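Local structure of CLIP-associating protein (Drosophila melanogaster, 4G3A) at residues L70-F84 and K109-V122. The protein tracks microtubule plus ends and stabilises dynamic microtubules, serving mitotic spindle formation, kinetochore attachment and the addition of tubulin to kinetochore microtubules. Sequence-based numbering, arbitrary orientation.
Sequences LEAFSELIKRLGSDF and KAQLLLRDLMEHRV
The helical segments 70-80 and 109-119, the C-terminal parts of helices 63-80 and 104-119, run side by side in the same direction, 12° between their axes and 9.0 Å apart at closest approach, with Ser74 and Leu113 touching at mid-length. They belong to HEAT 1 and HEAT 2 of a TOG domain, and their contact is the near-parallel stacking of successive repeats that builds the HEAT solenoid. Leu113 is a knob in the hole formed by Leu70, Phe73, Ser74 and Ile77. Its chi1 of -176° swings CG away from the backbone N, which brings CD1 to 3.5 Å from Phe73 CB and CG against Ile77 CD1. Ile77 branches toward three partners: CD1 meets Leu117 CD2 at 3.6 Å, CG2 meets Val122 CG2, and CG1 lies over the centre of the Phe84 ring. Leu70 and Phe73 also pack on helix 47-58, the other helix within the HEAT 1 range.

Beside the apolar side chains lies a buried polar pair, next to the exposed Lys78. Ser74 OG donates to Asp116 OD2 (2.8 Å), which receives it through its anti lone pair, and Ser74 OG accepts from a water that also donates to Lys109 O. A second water joins the same OD2 to Lys78 NZ, which forms a salt bridge with Glu75. An alanine in place of Asp116 would probably leave the Ser74 hydroxyl without its acceptor and the lysine-bound water without its anchor on the second helix. Beyond helix 109-119, Arg121 with positive phi completes a Schellman motif, Val122 N bonding Leu117 O, while Gly81 CA approaches His120 O. Beside this turn the extended Lys78 chain crosses the His120 imidazole, its CG 3.7 Å from the ring centroid in a CH-pi contact, and a water links ND1 of that ring to Lys78 O.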
loop_
_atom_site.group_PDB
_atom_site.type_symbol
_atom_site.label_atom_id
_atom_site.label_comp_id
_atom_site.label_asym_id
_atom_site.label_seq_id
_atom_site.Cartn_x
_atom_site.Cartn_y
_atom_site.Cartn_z
ATOM N N LEU A 70 4.052 -5.416 9.978
ATOM C CA LEU A 70 4.005 -4.363 8.950
ATOM C C LEU A 70 4.855 -3.164 9.375
ATOM O O LEU A 70 5.672 -2.657 8.611
ATOM C CB LEU A 70 2.565 -3.906 8.707
ATOM C CG LEU A 70 1.614 -4.893 8.030
ATOM C CD1 LEU A 70 0.177 -4.432 8.173
ATOM C CD2 LEU A 70 1.980 -5.070 6.561
ATOM N N GLU A 71 4.663 -2.723 10.610
ATOM C CA GLU A 71 5.496 -1.676 11.183
ATOM C C GLU A 71 6.971 -2.082 11.199
ATOM O O GLU A 71 7.853 -1.256 10.955
ATOM C CB GLU A 71 5.011 -1.341 12.596
ATOM C CG GLU A 71 3.627 -0.685 12.617
ATOM C CD GLU A 71 3.105 -0.430 14.027
ATOM O OE1 GLU A 71 1.954 -0.817 14.307
ATOM O OE2 GLU A 71 3.838 0.152 14.853
ATOM N N ALA A 72 7.237 -3.358 11.468
ATOM C CA ALA A 72 8.611 -3.842 11.494
ATOM C C ALA A 72 9.191 -3.766 10.096
ATOM O O ALA A 72 10.335 -3.346 9.914
ATOM C CB ALA A 72 8.678 -5.266 12.022
ATOM N N PHE A 73 8.401 -4.182 9.106
ATOM C CA PHE A 73 8.853 -4.117 7.731
ATOM C C PHE A 73 9.097 -2.654 7.351
ATOM O O PHE A 73 10.078 -2.337 6.688
ATOM C CB PHE A 73 7.852 -4.794 6.779
ATOM C CG PHE A 73 7.991 -6.304 6.710
ATOM C CD1 PHE A 73 9.214 -6.890 6.418
ATOM C CD2 PHE A 73 6.893 -7.128 6.902
ATOM C CE1 PHE A 73 9.350 -8.275 6.342
ATOM C CE2 PHE A 73 7.018 -8.520 6.834
ATOM C CZ PHE A 73 8.249 -9.092 6.554
ATOM N N SER A 74 8.206 -1.758 7.761
ATOM C CA SER A 74 8.422 -0.344 7.471
ATOM C C SER A 74 9.785 0.122 7.999
ATOM O O SER A 74 10.516 0.844 7.311
ATOM C CB SER A 74 7.287 0.515 8.038
ATOM O OG SER A 74 6.194 0.571 7.131
ATOM N N GLU A 75 10.133 -0.301 9.214
ATOM C CA GLU A 75 11.414 0.099 9.804
ATOM C C GLU A 75 12.616 -0.482 9.051
ATOM O O GLU A 75 13.603 0.215 8.830
ATOM C CB GLU A 75 11.469 -0.250 11.299
ATOM C CG GLU A 75 10.451 0.518 12.123
ATOM C CD GLU A 75 10.518 2.021 11.885
ATOM O OE1 GLU A 75 11.641 2.577 11.821
ATOM O OE2 GLU A 75 9.444 2.649 11.753
ATOM N N LEU A 76 12.521 -1.742 8.635
ATOM C CA LEU A 76 13.562 -2.348 7.796
ATOM C C LEU A 76 13.691 -1.630 6.453
ATOM O O LEU A 76 14.801 -1.403 5.960
ATOM C CB LEU A 76 13.278 -3.836 7.558
ATOM C CG LEU A 76 13.324 -4.745 8.789
ATOM C CD1 LEU A 76 12.714 -6.107 8.486
ATOM C CD2 LEU A 76 14.754 -4.894 9.296
ATOM N N ILE A 77 12.551 -1.272 5.861
ATOM C CA ILE A 77 12.564 -0.532 4.609
ATOM C C ILE A 77 13.312 0.779 4.804
ATOM O O ILE A 77 14.162 1.139 3.995
ATOM C CB ILE A 77 11.138 -0.229 4.112
ATOM C CG1 ILE A 77 10.464 -1.503 3.614
ATOM C CG2 ILE A 77 11.159 0.809 3.001
ATOM C CD1 ILE A 77 8.968 -1.391 3.619
ATOM N N LYS A 78 12.988 1.497 5.878
ATOM C CA LYS A 78 13.651 2.765 6.162
ATOM C C LYS A 78 15.158 2.598 6.336
ATOM O O LYS A 78 15.934 3.411 5.839
ATOM C CB LYS A 78 13.049 3.425 7.398
ATOM C CG LYS A 78 11.629 3.887 7.207
ATOM C CD LYS A 78 11.061 4.371 8.512
ATOM C CE LYS A 78 9.554 4.381 8.471
ATOM N NZ LYS A 78 9.023 4.810 9.791
ATOM N N ARG A 79 15.572 1.539 7.026
ATOM C CA ARG A 79 16.996 1.290 7.253
ATOM C C ARG A 79 17.694 0.712 6.030
ATOM O O ARG A 79 18.863 1.010 5.783
ATOM C CB ARG A 79 17.204 0.317 8.413
ATOM C CG ARG A 79 16.803 0.845 9.759
ATOM C CD ARG A 79 17.151 -0.169 10.806
ATOM N NE ARG A 79 16.909 0.337 12.149
ATOM C CZ ARG A 79 17.863 0.745 12.977
ATOM N NH1 ARG A 79 19.141 0.706 12.609
ATOM N NH2 ARG A 79 17.534 1.192 14.178
ATOM N N LEU A 80 16.986 -0.132 5.284
ATOM C CA LEU A 80 17.600 -0.890 4.192
ATOM C C LEU A 80 17.530 -0.189 2.843
ATOM O O LEU A 80 18.371 -0.418 1.973
ATOM C CB LEU A 80 16.958 -2.269 4.072
ATOM C CG LEU A 80 17.677 -3.420 4.770
ATOM C CD1 LEU A 80 18.060 -3.025 6.178
ATOM C CD2 LEU A 80 16.811 -4.664 4.766
ATOM N N GLY A 81 16.520 0.648 2.659
ATOM C CA GLY A 81 16.350 1.326 1.387
ATOM C C GLY A 81 16.294 0.311 0.265
ATOM O O GLY A 81 15.600 -0.696 0.378
ATOM N N SER A 82 17.042 0.558 -0.807
ATOM C CA SER A 82 16.968 -0.299 -1.989
ATOM C C SER A 82 17.339 -1.743 -1.677
ATOM O O SER A 82 16.938 -2.660 -2.390
ATOM C CB SER A 82 17.825 0.255 -3.145
ATOM O OG SER A 82 19.211 0.223 -2.844
ATOM N N ASP A 83 18.108 -1.948 -0.611
ATOM C CA ASP A 83 18.513 -3.299 -0.244
ATOM C C ASP A 83 17.307 -4.169 0.120
ATOM O O ASP A 83 17.326 -5.387 -0.074
ATOM C CB ASP A 83 19.560 -3.275 0.878
ATOM C CG ASP A 83 20.887 -2.683 0.422
ATOM O OD1 ASP A 83 21.241 -2.845 -0.767
ATOM O OD2 ASP A 83 21.576 -2.050 1.246
ATOM N N PHE A 84 16.250 -3.537 0.618
ATOM C CA PHE A 84 15.030 -4.259 0.968
ATOM C C PHE A 84 14.395 -4.959 -0.229
ATOM O O PHE A 84 13.618 -5.899 -0.063
ATOM C CB PHE A 84 13.993 -3.324 1.604
ATOM C CG PHE A 84 12.815 -4.052 2.196
ATOM C CD1 PHE A 84 11.687 -4.320 1.434
ATOM C CD2 PHE A 84 12.849 -4.482 3.520
ATOM C CE1 PHE A 84 10.610 -4.999 1.976
ATOM C CE2 PHE A 84 11.779 -5.163 4.076
ATOM C CZ PHE A 84 10.656 -5.423 3.312
ATOM N N LYS A 109 -1.327 0.794 8.493
ATOM C CA LYS A 109 0.077 0.405 8.535
ATOM C C LYS A 109 0.484 -0.279 7.237
ATOM O O LYS A 109 1.624 -0.157 6.796
ATOM C CB LYS A 109 0.376 -0.472 9.751
ATOM C CG LYS A 109 0.058 0.200 11.089
ATOM C CD LYS A 109 0.801 1.521 11.240
ATOM C CE LYS A 109 0.462 2.209 12.562
ATOM N NZ LYS A 109 1.097 3.543 12.654
ATOM N N ALA A 110 -0.457 -0.982 6.614
ATOM C CA ALA A 110 -0.204 -1.574 5.306
ATOM C C ALA A 110 0.001 -0.480 4.251
ATOM O O ALA A 110 0.958 -0.519 3.473
ATOM C CB ALA A 110 -1.349 -2.496 4.913
ATOM N N GLN A 111 -0.885 0.512 4.236
ATOM C CA GLN A 111 -0.746 1.608 3.276
ATOM C C GLN A 111 0.579 2.326 3.544
ATOM O O GLN A 111 1.304 2.714 2.628
ATOM C CB GLN A 111 -1.920 2.583 3.408
ATOM C CG GLN A 111 -3.237 2.111 2.765
ATOM C CD GLN A 111 -3.273 2.333 1.264
ATOM O OE1 GLN A 111 -2.230 2.508 0.621
ATOM N NE2 GLN A 111 -4.473 2.317 0.689
ATOM N N LEU A 112 0.908 2.480 4.819
ATOM C CA LEU A 112 2.138 3.175 5.181
ATOM C C LEU A 112 3.379 2.387 4.723
ATOM O O LEU A 112 4.335 2.968 4.223
ATOM C CB LEU A 112 2.161 3.485 6.686
ATOM C CG LEU A 112 3.371 4.221 7.268
ATOM C CD1 LEU A 112 3.849 5.366 6.376
ATOM C CD2 LEU A 112 3.054 4.722 8.672
ATOM N N LEU A 113 3.359 1.067 4.872
ATOM C CA LEU A 113 4.430 0.226 4.332
ATOM C C LEU A 113 4.618 0.463 2.833
ATOM O O LEU A 113 5.755 0.556 2.338
ATOM C CB LEU A 113 4.143 -1.269 4.600
ATOM C CG LEU A 113 5.223 -2.275 4.182
ATOM C CD1 LEU A 113 5.124 -3.628 4.971
ATOM C CD2 LEU A 113 5.210 -2.526 2.675
ATOM N N LEU A 114 3.502 0.550 2.105
ATOM C CA LEU A 114 3.566 0.817 0.670
ATOM C C LEU A 114 4.191 2.188 0.385
ATOM O O LEU A 114 5.043 2.317 -0.483
ATOM C CB LEU A 114 2.181 0.707 0.010
ATOM C CG LEU A 114 1.516 -0.674 0.066
ATOM C CD1 LEU A 114 0.110 -0.604 -0.523
ATOM C CD2 LEU A 114 2.364 -1.707 -0.657
ATOM N N ARG A 115 3.779 3.216 1.116
ATOM C CA ARG A 115 4.382 4.535 0.915
ATOM C C ARG A 115 5.880 4.524 1.263
ATOM O O ARG A 115 6.691 5.175 0.600
ATOM C CB ARG A 115 3.620 5.605 1.706
ATOM C CG ARG A 115 2.180 5.811 1.203
ATOM C CD ARG A 115 1.587 7.142 1.683
ATOM N NE ARG A 115 1.448 7.202 3.136
ATOM C CZ ARG A 115 0.389 6.745 3.799
ATOM N NH1 ARG A 115 -0.619 6.187 3.142
ATOM N NH2 ARG A 115 0.332 6.839 5.119
ATOM N N ASP A 116 6.243 3.768 2.298
ATOM C CA ASP A 116 7.643 3.669 2.705
ATOM C C ASP A 116 8.504 3.025 1.617
ATOM O O ASP A 116 9.623 3.471 1.365
ATOM C CB ASP A 116 7.786 2.926 4.041
ATOM C CG ASP A 116 7.284 3.742 5.230
ATOM O OD1 ASP A 116 7.280 4.994 5.169
ATOM O OD2 ASP A 116 6.892 3.124 6.236
ATOM N N LEU A 117 7.984 1.998 0.955
ATOM C CA LEU A 117 8.699 1.389 -0.168
ATOM C C LEU A 117 9.104 2.428 -1.218
ATOM O O LEU A 117 10.195 2.373 -1.788
ATOM C CB LEU A 117 7.847 0.303 -0.835
ATOM C CG LEU A 117 7.553 -1.008 -0.096
ATOM C CD1 LEU A 117 6.506 -1.834 -0.839
ATOM C CD2 LEU A 117 8.840 -1.840 0.097
HETATM N N MSE A 118 8.209 3.370 -1.479
HETATM C CA MSE A 118 8.449 4.377 -2.499
HETATM C C MSE A 118 9.302 5.515 -1.944
HETATM O O MSE A 118 10.262 5.937 -2.574
HETATM C CB MSE A 118 7.117 4.909 -3.040
HETATM C CG MSE A 118 6.320 3.853 -3.781
HETATM SE SE MSE A 118 4.672 4.611 -4.570
HETATM C CE MSE A 118 3.627 4.693 -2.936
ATOM N N GLU A 119 8.962 6.006 -0.761
ATOM C CA GLU A 119 9.706 7.130 -0.205
ATOM C C GLU A 119 11.180 6.762 -0.013
ATOM O O GLU A 119 12.069 7.558 -0.307
ATOM C CB GLU A 119 9.102 7.613 1.117
ATOM C CG GLU A 119 9.802 8.858 1.674
ATOM C CD GLU A 119 9.098 9.470 2.884
ATOM O OE1 GLU A 119 7.992 9.014 3.246
ATOM O OE2 GLU A 119 9.658 10.422 3.470
ATOM N N HIS A 120 11.437 5.543 0.446
ATOM C CA HIS A 120 12.814 5.123 0.694
ATOM C C HIS A 120 13.447 4.394 -0.485
ATOM O O HIS A 120 14.476 3.736 -0.346
ATOM C CB HIS A 120 12.901 4.332 2.002
ATOM C CG HIS A 120 12.372 5.103 3.167
ATOM N ND1 HIS A 120 13.159 5.963 3.903
ATOM C CD2 HIS A 120 11.124 5.203 3.673
ATOM C CE1 HIS A 120 12.419 6.540 4.832
ATOM N NE2 HIS A 120 11.180 6.103 4.712
ATOM N N ARG A 121 12.820 4.532 -1.648
ATOM C CA ARG A 121 13.423 4.108 -2.905
ATOM C C ARG A 121 13.749 2.619 -2.973
ATOM O O ARG A 121 14.758 2.222 -3.560
ATOM C CB ARG A 121 14.674 4.939 -3.214
ATOM C CG ARG A 121 14.442 6.434 -3.229
ATOM C CD ARG A 121 15.667 7.167 -3.750
ATOM N NE ARG A 121 15.436 8.605 -3.858
ATOM C CZ ARG A 121 14.899 9.196 -4.921
ATOM N NH1 ARG A 121 14.534 8.472 -5.971
ATOM N NH2 ARG A 121 14.726 10.510 -4.932
ATOM N N VAL A 122 12.883 1.794 -2.397
ATOM C CA VAL A 122 13.000 0.358 -2.602
ATOM C C VAL A 122 12.805 0.073 -4.083
ATOM O O VAL A 122 13.551 -0.701 -4.681
ATOM C CB VAL A 122 11.967 -0.418 -1.784
ATOM C CG1 VAL A 122 12.059 -1.896 -2.091
ATOM C CG2 VAL A 122 12.183 -0.170 -0.313
HETATM O O HOH W 1 3.910 0.298 8.357
HETATM O O HOH W 2 6.542 4.244 8.666
HETATM O O HOH W 3 16.077 5.108 3.682
#